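Local coordinates for protein beta-galactosidase (Trichoderma reesei, PDB 3OG2) that probably hydrolyses terminal non-reducing beta-D-galactose residues from beta-D-galactosides, as a glycoprotein of glycoside hydrolase family 35, at residues Y388-I394 with S422-P428. Sequence-based numbering, arbitrary orientation. Where two conformers were deposited one is given.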
# COMPACT_ATOMS: atom_id res chain seq x y z
N TYR A 388 -0.54 -36.62 12.78
CA TYR A 388 0.91 -36.37 12.70
C TYR A 388 1.43 -35.97 14.06
O TYR A 388 2.62 -35.67 14.17
CB TYR A 388 1.24 -35.31 11.64
CG TYR A 388 0.92 -35.80 10.25
CD1 TYR A 388 1.84 -36.64 9.58
CD2 TYR A 388 -0.27 -35.50 9.60
CE1 TYR A 388 1.56 -37.12 8.31
CE2 TYR A 388 -0.56 -35.96 8.33
CZ TYR A 388 0.37 -36.77 7.71
OH TYR A 388 0.06 -37.21 6.45
N SER A 389 0.58 -35.96 15.07
CA SER A 389 1.00 -35.80 16.47
C SER A 389 -0.00 -36.53 17.34
O SER A 389 -1.17 -36.66 16.94
CB SER A 389 1.07 -34.31 16.79
OG SER A 389 1.29 -34.08 18.15
N ASP A 390 0.43 -36.99 18.48
CA ASP A 390 -0.53 -37.63 19.41
C ASP A 390 -1.42 -36.55 19.99
O ASP A 390 -2.58 -36.75 20.33
CB ASP A 390 0.29 -38.35 20.48
CG ASP A 390 -0.54 -39.12 21.46
OD1 ASP A 390 -1.48 -39.86 21.07
OD2 ASP A 390 -0.30 -38.98 22.66
N SER A 391 -0.88 -35.34 20.13
CA SER A 391 -1.58 -34.16 20.58
C SER A 391 -2.80 -33.82 19.75
O SER A 391 -2.62 -33.70 18.54
CB SER A 391 -0.68 -32.92 20.38
OG SER A 391 0.32 -32.85 21.37
N GLN A 392 -3.97 -33.61 20.33
CA GLN A 392 -5.15 -33.08 19.68
C GLN A 392 -5.23 -31.56 19.77
O GLN A 392 -6.17 -30.99 19.21
CB GLN A 392 -6.37 -33.70 20.39
CG GLN A 392 -6.23 -35.21 20.48
CD GLN A 392 -5.73 -35.72 19.13
OE1 GLN A 392 -4.52 -35.87 18.93
NE2 GLN A 392 -6.70 -35.96 18.25
N ASN A 393 -4.30 -30.92 20.47
CA ASN A 393 -4.39 -29.47 20.65
C ASN A 393 -3.72 -28.73 19.51
O ASN A 393 -3.69 -27.49 19.51
CB ASN A 393 -3.70 -29.11 21.98
CG ASN A 393 -4.48 -29.75 23.14
OD1 ASN A 393 -5.62 -29.35 23.38
ND2 ASN A 393 -3.80 -30.73 23.74
N ILE A 394 -3.20 -29.43 18.52
CA ILE A 394 -2.62 -28.76 17.36
C ILE A 394 -3.21 -29.44 16.12
O ILE A 394 -3.58 -30.61 16.15
CB ILE A 394 -1.10 -28.82 17.36
CG1 ILE A 394 -0.62 -30.25 17.41
CG2 ILE A 394 -0.49 -27.98 18.50
CD1 ILE A 394 0.87 -30.47 17.31
N SER A 422 2.73 -27.92 24.27
CA SER A 422 3.83 -28.86 24.18
C SER A 422 3.40 -30.04 23.34
O SER A 422 2.30 -30.55 23.51
CB SER A 422 4.17 -29.40 25.57
OG SER A 422 4.59 -28.29 26.40
N TYR A 423 4.25 -30.49 22.41
CA TYR A 423 3.85 -31.55 21.52
C TYR A 423 5.07 -32.28 20.98
O TYR A 423 6.22 -31.83 21.15
CB TYR A 423 3.01 -30.95 20.37
CG TYR A 423 3.74 -30.12 19.36
CD1 TYR A 423 4.09 -28.81 19.67
CD2 TYR A 423 4.10 -30.60 18.10
CE1 TYR A 423 4.76 -28.00 18.75
CE2 TYR A 423 4.76 -29.81 17.16
CZ TYR A 423 5.09 -28.50 17.51
OH TYR A 423 5.78 -27.74 16.59
N THR A 424 4.79 -33.40 20.33
CA THR A 424 5.75 -34.10 19.52
C THR A 424 5.07 -34.39 18.19
O THR A 424 3.84 -34.26 18.09
CB THR A 424 6.23 -35.42 20.17
OG1 THR A 424 5.08 -36.25 20.23
CG2 THR A 424 6.79 -35.19 21.59
N VAL A 425 5.87 -34.75 17.18
CA VAL A 425 5.26 -35.11 15.88
C VAL A 425 5.72 -36.49 15.47
O VAL A 425 6.76 -37.00 15.90
CB VAL A 425 5.58 -34.09 14.75
CG1 VAL A 425 4.90 -32.77 15.06
CG2 VAL A 425 7.07 -33.91 14.64
N LYS A 426 4.95 -37.13 14.62
CA LYS A 426 5.31 -38.41 14.02
C LYS A 426 5.20 -38.19 12.51
O LYS A 426 4.07 -38.01 12.00
CB LYS A 426 4.41 -39.56 14.53
CG LYS A 426 4.83 -40.87 13.92
CD LYS A 426 4.10 -42.08 14.50
CE LYS A 426 5.08 -43.24 14.38
NZ LYS A 426 6.46 -42.81 13.94
N LEU A 427 6.34 -38.12 11.80
CA LEU A 427 6.34 -37.65 10.42
C LEU A 427 6.91 -38.73 9.51
O LEU A 427 7.83 -39.45 9.91
CB LEU A 427 7.20 -36.38 10.24
CG LEU A 427 6.77 -35.20 11.12
CD1 LEU A 427 7.66 -33.99 10.90
CD2 LEU A 427 5.32 -34.78 10.89
N PRO A 428 6.38 -38.82 8.33
CA PRO A 428 6.94 -39.74 7.34
C PRO A 428 8.27 -39.21 6.81
O PRO A 428 8.42 -37.99 6.55
CB PRO A 428 5.86 -39.78 6.25
CG PRO A 428 5.21 -38.42 6.34
CD PRO A 428 5.19 -38.09 7.81
O HOH W 1 2.14 -34.92 20.61
O HOH W 2 3.26 -37.44 18.61
O HOH W 3 1.42 -32.90 24.69
O HOH W 4 -0.27 -29.96 22.51
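With its chi1 of 172° turning OG away from the backbone N and alongside the carbonyl carbon, S389 donates a hydrogen bond from OG to the backbone oxygen of T424; CG1 of I394 (chi1 57°) and CG of Y423 (chi1 71°) each stand between backbone N and carbonyl carbon, and the two side chains cross at about a right angle. The serine bond is short, 2.6 Å from S389 OG to T424 O, and runs almost straight on from the carbonyl. S389 OG also accepts from water 1, which in turn accepts from the amides of S391 and T424, so one water joins two points of the loop to the strand. A second water joins D390 N to T424 OG1, and a third bridge, water 4, runs from S422 O to S391 OG. K426 N donates to Y388 O over 2.8 Å, coming from above the carbonyl plane, while V425 CA offers the same oxygen a CA-H...O contact. CD1 of I394 lies 3.3 Å from CD2 of Y423, oblique to the ring, whose OH is held by H453. At the other end P428 CD meets the edge of the Y388 ring, 3.8 Å from CE1, and L427 CD2 approaches it obliquely; F408 also packs against this tyrosine. The contact thus lays the irregular loop that leads into strand 394-400 along the central strand 421-427 of a small three-stranded antiparallel sheet, with Y388 packing on strand 394-400 and L427 and P428 on strand 406-412 of the larger antiparallel sheet in the largely beta domain 2 of this beta-galactosidase.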